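Local atomic coordinates of putative phosphohydrolase (Shewanella amazonensis, PDB entry 3M1T), a protein that is of unproven function but, as an all-helical HDOD-domain member of the HD phosphodiesterase clan, may act as a phosphohydrolase or in signal transduction. Residues Asp165-Leu168 / Met169-Glu172; Leu174-Asn178 / Ala179-Ala183; Ala221-Ile224 / Ala225-Asp229. All blocks are in the same frame, centred on the assembly; numbering follows the deposited sequence.

All three contacts are local, each formed between successive turns or at a helix start in this mostly helical single-chain protein. They follow one another in the sequence. Contact 1 opens helix 166-174, contact 2 spans the loop leaving that helix and the start of helix 178-188, and contact 3 lies in the last turns of helix 213-227. Contacts 1 and 2 have centres 10 Å apart and both belong to the HDOD region, where a hydrogen bond and a salt bridge between them join two successive helices. Contact 3 stands apart, its centre about 21 Å from contact 1 and 22 Å from contact 2, and brings together a different set of helices.

Contact 1. Residues Asp165-Leu168 / Met169-Glu172; sequences DRNL and MEKE
Arg-166 CG lies opposite its own N (chi1 -176°), while Glu-170 CG stays beside N (chi1 -74°) and its extended chain runs back to the stem of Arg-166. Glu-170 OE2 thus comes to 3.5 Å from Arg-166 CG, touching the aliphatic stem; the guanidinium bends off at chi3 to Ser-157, leaving Arg-166 NH1 5.0 Å from Glu-170 OE2. The other oxygen, Glu-170 OE1, lies 3.8 Å from Asn-167 OD1, the two side chains pointing the same way. Two acceptors side by side are reconciled by Asn-178 ND2, which donates to Glu-170 OE1 and weakly to Asn-167 OD1. Without the carboxylate, as with an alanine here, Asn-178 ND2 would probably lose its stronger acceptor and Arg-166 CG the oxygen beside it. Along the backbone, Met-169 N donates to Asp-165 O (2.9 Å), and Glu-170 N to Arg-166 O (2.9 Å). Asp-165 OD1 accepts from Leu-168 N at 2.9 Å, met on the anti side of the carboxylate and 28° out of its plane. This bond from the residue before the helix to the helix's third residue is the classic N-cap of an alpha-helix.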
loop_
_atom_site.group_PDB
_atom_site.type_symbol
_atom_site.label_atom_id
_atom_site.label_comp_id
_atom_site.label_asym_id
_atom_site.label_seq_id
_atom_site.Cartn_x
_atom_site.Cartn_y
_atom_site.Cartn_z
ATOM N N ASP A 165 13.648 -13.945 -11.651
ATOM C CA ASP A 165 13.074 -12.702 -11.130
ATOM C C ASP A 165 11.601 -12.682 -11.392
ATOM O O ASP A 165 11.165 -12.778 -12.538
ATOM C CB ASP A 165 13.742 -11.550 -11.856
ATOM C CG ASP A 165 13.202 -10.158 -11.410
ATOM O OD1 ASP A 165 12.061 -9.831 -11.662
ATOM O OD2 ASP A 165 13.964 -9.449 -10.745
ATOM N N ARG A 166 10.793 -12.544 -10.346
ATOM C CA ARG A 166 9.334 -12.560 -10.484
ATOM C C ARG A 166 8.798 -11.517 -11.476
ATOM O O ARG A 166 7.952 -11.814 -12.328
ATOM C CB ARG A 166 8.646 -12.420 -9.109
ATOM C CG ARG A 166 7.172 -12.534 -9.169
ATOM C CD ARG A 166 6.561 -12.596 -7.758
ATOM N NE ARG A 166 7.008 -13.689 -6.934
ATOM C CZ ARG A 166 6.480 -14.905 -6.984
ATOM N NH1 ARG A 166 5.540 -15.168 -7.893
ATOM N NH2 ARG A 166 6.911 -15.840 -6.187
ATOM N N ASN A 167 9.267 -10.275 -11.347
ATOM C CA ASN A 167 8.762 -9.176 -12.201
ATOM C C ASN A 167 9.103 -9.380 -13.659
ATOM O O ASN A 167 8.254 -9.211 -14.514
ATOM C CB ASN A 167 9.296 -7.816 -11.708
ATOM C CG ASN A 167 9.020 -7.589 -10.224
ATOM O OD1 ASN A 167 7.935 -7.862 -9.751
ATOM N ND2 ASN A 167 10.029 -7.142 -9.484
ATOM N N LEU A 168 10.315 -9.871 -13.926
ATOM C CA LEU A 168 10.698 -10.187 -15.287
ATOM C C LEU A 168 9.898 -11.356 -15.840
ATOM O O LEU A 168 9.490 -11.336 -16.999
ATOM C CB LEU A 168 12.181 -10.445 -15.396
ATOM C CG LEU A 168 13.114 -9.268 -15.042
ATOM C CD1 LEU A 168 14.610 -9.525 -15.227
ATOM C CD2 LEU A 168 12.694 -8.076 -15.903
HETATM N N MSE A 169 9.683 -12.397 -15.010
HETATM C CA MSE A 169 8.802 -13.481 -15.423
HETATM C C MSE A 169 7.392 -13.055 -15.780
HETATM O O MSE A 169 6.832 -13.509 -16.754
HETATM C CB MSE A 169 8.762 -14.541 -14.332
HETATM C CG MSE A 169 9.996 -15.362 -14.238
HETATM SE SE MSE A 169 10.288 -16.618 -15.707
HETATM C CE MSE A 169 8.643 -17.666 -15.485
ATOM N N GLU A 170 6.817 -12.162 -14.974
ATOM C CA GLU A 170 5.514 -11.625 -15.268
ATOM C C GLU A 170 5.498 -10.905 -16.626
ATOM O O GLU A 170 4.602 -11.145 -17.441
ATOM C CB GLU A 170 5.095 -10.666 -14.142
ATOM C CG GLU A 170 4.698 -11.408 -12.845
ATOM C CD GLU A 170 4.667 -10.524 -11.593
ATOM O OE1 GLU A 170 5.026 -9.317 -11.658
ATOM O OE2 GLU A 170 4.286 -11.054 -10.513
ATOM N N LYS A 171 6.478 -10.038 -16.872
ATOM C CA LYS A 171 6.564 -9.436 -18.197
ATOM C C LYS A 171 6.641 -10.393 -19.343
ATOM O O LYS A 171 5.977 -10.239 -20.343
ATOM C CB LYS A 171 7.602 -8.299 -18.294
ATOM C CG LYS A 171 6.880 -6.958 -18.473
ATOM C CD LYS A 171 7.738 -5.747 -18.224
ATOM C CE LYS A 171 6.963 -4.656 -17.471
ATOM N NZ LYS A 171 7.262 -3.261 -17.997
ATOM N N GLU A 172 7.432 -11.451 -19.183
ATOM C CA GLU A 172 7.533 -12.426 -20.208
ATOM C C GLU A 172 6.244 -13.094 -20.498
ATOM O O GLU A 172 5.934 -13.243 -21.676
ATOM C CB GLU A 172 8.571 -13.533 -19.873
ATOM C CG GLU A 172 10.016 -13.073 -19.829
ATOM C CD GLU A 172 11.042 -14.181 -19.925
ATOM O OE1 GLU A 172 10.631 -15.314 -20.199
ATOM O OE2 GLU A 172 12.252 -13.866 -19.797
#

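Contact 2. Residues Leu174-Asn178 / Ala179-Ala183; sequences LGYDN and AEIGA
The Tyr-176 ring carries Leu-174 CB over one face, offset toward the rim, while Ile-181 approaches obliquely, its CD1 3.8 Å from Tyr-176 CE1. Ile-181 turns CG1 away from its amide nitrogen (chi1 -158°), which sends CD1 along the ring as far as the hydroxyl end. The carboxylates of Asp-177 and Glu-180 exchange bonds with each other's backbone in a capping box. Asp-177 OD1 accepts from Glu-180 N at 3.0 Å, nearly in line with its C-O bond, and more weakly from Ala-179 N. In return Glu-180 OE1 accepts from Asp-177 N at 3.1 Å, on the anti side and 30° out of the carboxylate plane. The same Glu-180 OE1 takes a second bond from a water, which also donates to Gly-175 O (2.8 Å), so the loop is joined to the new helix by solvent as well. Asp-177 OD1 and Glu-180 OE1 are 4.0 Å apart; the N-H groups each accepts from, with Lys-171 and the amino group of Gly-1 at Glu-180 OE2, probably offset the like charges. Further along, Ile-181 N donates to Asp-177 O (3.0 Å). The turn thus links helix 166-174 to helix 178-188: Asp-177 packs on Glu-170 and Lys-171, Leu-7 of helix 5-8 touches Tyr-176, Glu-180 and Ile-181, and helix 140-148 meets Ile-181 through Leu-144 and Ile-145.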
loop_
_atom_site.group_PDB
_atom_site.type_symbol
_atom_site.label_atom_id
_atom_site.label_comp_id
_atom_site.label_asym_id
_atom_site.label_seq_id
_atom_site.Cartn_x
_atom_site.Cartn_y
_atom_site.Cartn_z
ATOM N N LEU A 174 2.985 -12.468 -19.267
ATOM C CA LEU A 174 1.776 -11.645 -19.238
ATOM C C LEU A 174 1.893 -10.367 -20.057
ATOM O O LEU A 174 0.863 -9.818 -20.427
ATOM C CB LEU A 174 1.446 -11.232 -17.813
ATOM C CG LEU A 174 1.189 -12.387 -16.818
ATOM C CD1 LEU A 174 1.159 -11.834 -15.379
ATOM C CD2 LEU A 174 -0.048 -13.164 -17.197
ATOM N N GLY A 175 3.099 -9.857 -20.250
ATOM C CA GLY A 175 3.329 -8.606 -20.946
ATOM C C GLY A 175 3.257 -7.386 -20.027
ATOM O O GLY A 175 3.368 -6.223 -20.507
ATOM N N TYR A 176 3.078 -7.595 -18.723
ATOM C CA TYR A 176 3.120 -6.540 -17.731
ATOM C C TYR A 176 3.500 -7.182 -16.418
ATOM O O TYR A 176 3.495 -8.439 -16.340
ATOM C CB TYR A 176 1.715 -5.859 -17.629
ATOM C CG TYR A 176 0.606 -6.798 -17.299
ATOM C CD1 TYR A 176 0.415 -7.209 -15.996
ATOM C CD2 TYR A 176 -0.162 -7.401 -18.279
ATOM C CE1 TYR A 176 -0.547 -8.103 -15.711
ATOM C CE2 TYR A 176 -1.185 -8.297 -17.987
ATOM C CZ TYR A 176 -1.339 -8.680 -16.691
ATOM O OH TYR A 176 -2.317 -9.605 -16.396
ATOM N N ASP A 177 3.831 -6.377 -15.406
ATOM C CA ASP A 177 4.158 -6.931 -14.090
ATOM C C ASP A 177 3.190 -6.483 -13.002
ATOM O O ASP A 177 2.198 -5.750 -13.257
ATOM C CB ASP A 177 5.587 -6.684 -13.655
ATOM C CG ASP A 177 5.934 -5.232 -13.464
ATOM O OD1 ASP A 177 5.069 -4.430 -13.090
ATOM O OD2 ASP A 177 7.123 -4.870 -13.715
ATOM N N ASN A 178 3.424 -7.022 -11.813
ATOM C CA ASN A 178 2.476 -6.787 -10.714
ATOM C C ASN A 178 2.394 -5.297 -10.277
ATOM O O ASN A 178 1.335 -4.846 -9.808
ATOM C CB ASN A 178 2.788 -7.700 -9.540
ATOM C CG ASN A 178 4.041 -7.327 -8.845
ATOM O OD1 ASN A 178 4.018 -6.530 -7.955
ATOM N ND2 ASN A 178 5.212 -7.919 -9.269
ATOM N N ALA A 179 3.465 -4.554 -10.464
ATOM C CA ALA A 179 3.507 -3.150 -10.126
ATOM C C ALA A 179 2.614 -2.383 -11.119
ATOM O O ALA A 179 1.835 -1.473 -10.739
ATOM C CB ALA A 179 4.940 -2.569 -10.074
ATOM N N GLU A 180 2.708 -2.742 -12.393
ATOM C CA GLU A 180 1.947 -2.084 -13.456
ATOM C C GLU A 180 0.448 -2.349 -13.291
ATOM O O GLU A 180 -0.391 -1.417 -13.403
ATOM C CB GLU A 180 2.417 -2.550 -14.803
ATOM C CG GLU A 180 3.760 -1.981 -15.155
ATOM C CD GLU A 180 4.274 -2.469 -16.483
ATOM O OE1 GLU A 180 3.981 -3.620 -16.903
ATOM O OE2 GLU A 180 4.987 -1.653 -17.112
ATOM N N ILE A 181 0.046 -3.607 -13.029
ATOM C CA ILE A 181 -1.369 -3.909 -12.896
ATOM C C ILE A 181 -1.914 -3.356 -11.572
ATOM O O ILE A 181 -3.065 -2.914 -11.553
ATOM C CB ILE A 181 -1.744 -5.408 -13.139
ATOM C CG1 ILE A 181 -3.224 -5.493 -13.500
ATOM C CG2 ILE A 181 -1.252 -6.309 -11.990
ATOM C CD1 ILE A 181 -3.660 -6.925 -13.938
ATOM N N GLY A 182 -1.121 -3.323 -10.512
ATOM C CA GLY A 182 -1.514 -2.654 -9.276
ATOM C C GLY A 182 -1.721 -1.155 -9.501
ATOM O O GLY A 182 -2.680 -0.561 -8.969
ATOM N N ALA A 183 -0.865 -0.565 -10.301
ATOM C CA ALA A 183 -1.026 0.839 -10.642
ATOM C C ALA A 183 -2.301 1.073 -11.465
ATOM O O ALA A 183 -3.047 2.049 -11.263
ATOM C CB ALA A 183 0.206 1.363 -11.424
HETATM O O HOH W 1 3.671 -3.517 -19.670
#

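Contact 3. Residues Ala221-Ile224 / Ala225-Asp229; sequences AKQI and AADWD
A water joins Gln-223 to Asp-227 one turn later, donating to Asp-227 OD2 at 2.7 Å and accepting from Gln-223 NE2 at 3.0 Å. The two side chains do not bond directly: Asp-227 OD2 lies 4.0 Å from Gln-223 CG, and the amide and carboxylate planes stand 82° apart, with the water spanning their ends. Gln-223 reaches it through an extended chain that sets out with CG trans to the main-chain nitrogen (chi1 -170°). The other carboxylate oxygen, Asp-227 OD1, forms a salt bridge with Lys-230, so each oxygen of this carboxylate has a partner. In the main chain, Asp-227 N donates to Gln-223 O (3.0 Å), completing the link between these residues. Ala-225 N and Ala-226 N repeat the bond to Ala-221 O and Lys-222 O, both at 2.9 Å. On another side of the helix Ile-224 CG2 rests 3.9 Å from Trp-228 CE3, an oblique apolar contact between the methyl branch and the six-membered part of the indole. Trp-228 and Asp-229 lie in a 3-10 segment. Ala-221, Ile-224 and Ala-225 pack against helix 103-124, Gln-223 and Ile-224 meet helix 236-247, and Trp-228 stacks with His-264 while touching Leu-260 and Ala-261 of helix 256-263.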
loop_
_atom_site.group_PDB
_atom_site.type_symbol
_atom_site.label_atom_id
_atom_site.label_comp_id
_atom_site.label_asym_id
_atom_site.label_seq_id
_atom_site.Cartn_x
_atom_site.Cartn_y
_atom_site.Cartn_z
ATOM N N ALA A 221 10.921 1.180 1.763
ATOM C CA ALA A 221 10.045 0.619 2.796
ATOM C C ALA A 221 9.886 -0.895 2.594
ATOM O O ALA A 221 9.895 -1.675 3.557
ATOM C CB ALA A 221 8.684 1.346 2.779
ATOM N N LYS A 222 9.745 -1.330 1.334
ATOM C CA LYS A 222 9.628 -2.757 1.046
ATOM C C LYS A 222 10.850 -3.567 1.467
ATOM O O LYS A 222 10.716 -4.664 1.978
ATOM C CB LYS A 222 9.359 -2.997 -0.435
ATOM C CG LYS A 222 7.978 -2.584 -0.878
ATOM C CD LYS A 222 7.844 -2.689 -2.375
ATOM C CE LYS A 222 7.858 -4.129 -2.888
ATOM N NZ LYS A 222 7.947 -4.188 -4.378
ATOM N N GLN A 223 12.012 -3.003 1.176
ATOM C CA GLN A 223 13.287 -3.646 1.521
ATOM C C GLN A 223 13.456 -3.695 3.021
ATOM O O GLN A 223 13.882 -4.734 3.564
ATOM C CB GLN A 223 14.438 -2.953 0.809
ATOM C CG GLN A 223 15.778 -3.777 0.960
ATOM C CD GLN A 223 16.884 -3.414 0.015
ATOM O OE1 GLN A 223 16.692 -2.684 -0.955
ATOM N NE2 GLN A 223 18.128 -3.907 0.321
ATOM N N ILE A 224 13.065 -2.637 3.719
ATOM C CA ILE A 224 13.167 -2.578 5.174
ATOM C C ILE A 224 12.272 -3.641 5.779
ATOM O O ILE A 224 12.672 -4.414 6.662
ATOM C CB ILE A 224 12.767 -1.178 5.700
ATOM C CG1 ILE A 224 13.799 -0.091 5.268
ATOM C CG2 ILE A 224 12.543 -1.202 7.191
ATOM C CD1 ILE A 224 13.374 1.341 5.631
ATOM N N ALA A 225 11.038 -3.713 5.258
ATOM C CA ALA A 225 10.071 -4.670 5.792
ATOM C C ALA A 225 10.544 -6.090 5.525
ATOM O O ALA A 225 10.396 -6.945 6.387
ATOM C CB ALA A 225 8.669 -4.449 5.190
ATOM N N ALA A 226 11.046 -6.337 4.319
ATOM C CA ALA A 226 11.418 -7.694 3.896
ATOM C C ALA A 226 12.605 -8.241 4.660
ATOM O O ALA A 226 12.681 -9.433 5.035
ATOM C CB ALA A 226 11.717 -7.742 2.437
ATOM N N ASP A 227 13.590 -7.388 4.862
ATOM C CA ASP A 227 14.886 -7.874 5.330
ATOM C C ASP A 227 15.170 -7.516 6.772
ATOM O O ASP A 227 16.257 -7.862 7.276
ATOM C CB ASP A 227 15.992 -7.351 4.414
ATOM C CG ASP A 227 15.989 -8.010 3.051
ATOM O OD1 ASP A 227 15.324 -9.061 2.879
ATOM O OD2 ASP A 227 16.652 -7.508 2.144
ATOM N N TRP A 228 14.243 -6.891 7.470
ATOM C CA TRP A 228 14.472 -6.425 8.838
ATOM C C TRP A 228 15.086 -7.518 9.725
ATOM O O TRP A 228 16.039 -7.277 10.479
ATOM C CB TRP A 228 13.160 -5.986 9.464
ATOM C CG TRP A 228 13.254 -5.449 10.844
ATOM C CD1 TRP A 228 13.102 -6.170 12.029
ATOM C CD2 TRP A 228 13.509 -4.098 11.236
ATOM N NE1 TRP A 228 13.263 -5.340 13.109
ATOM C CE2 TRP A 228 13.519 -4.067 12.655
ATOM C CE3 TRP A 228 13.764 -2.915 10.533
ATOM C CZ2 TRP A 228 13.750 -2.901 13.370
ATOM C CZ3 TRP A 228 13.997 -1.758 11.256
ATOM C CH2 TRP A 228 13.947 -1.750 12.646
ATOM N N ASP A 229 14.497 -8.709 9.658
ATOM C CA ASP A 229 14.959 -9.800 10.514
ATOM C C ASP A 229 16.294 -10.408 10.148
ATOM O O ASP A 229 16.798 -11.257 10.902
ATOM C CB ASP A 229 13.882 -10.895 10.592
ATOM C CG ASP A 229 12.661 -10.445 11.346
ATOM O OD1 ASP A 229 12.787 -9.624 12.277
ATOM O OD2 ASP A 229 11.550 -10.903 11.010
HETATM O O HOH W 2 18.467 -5.605 2.734
#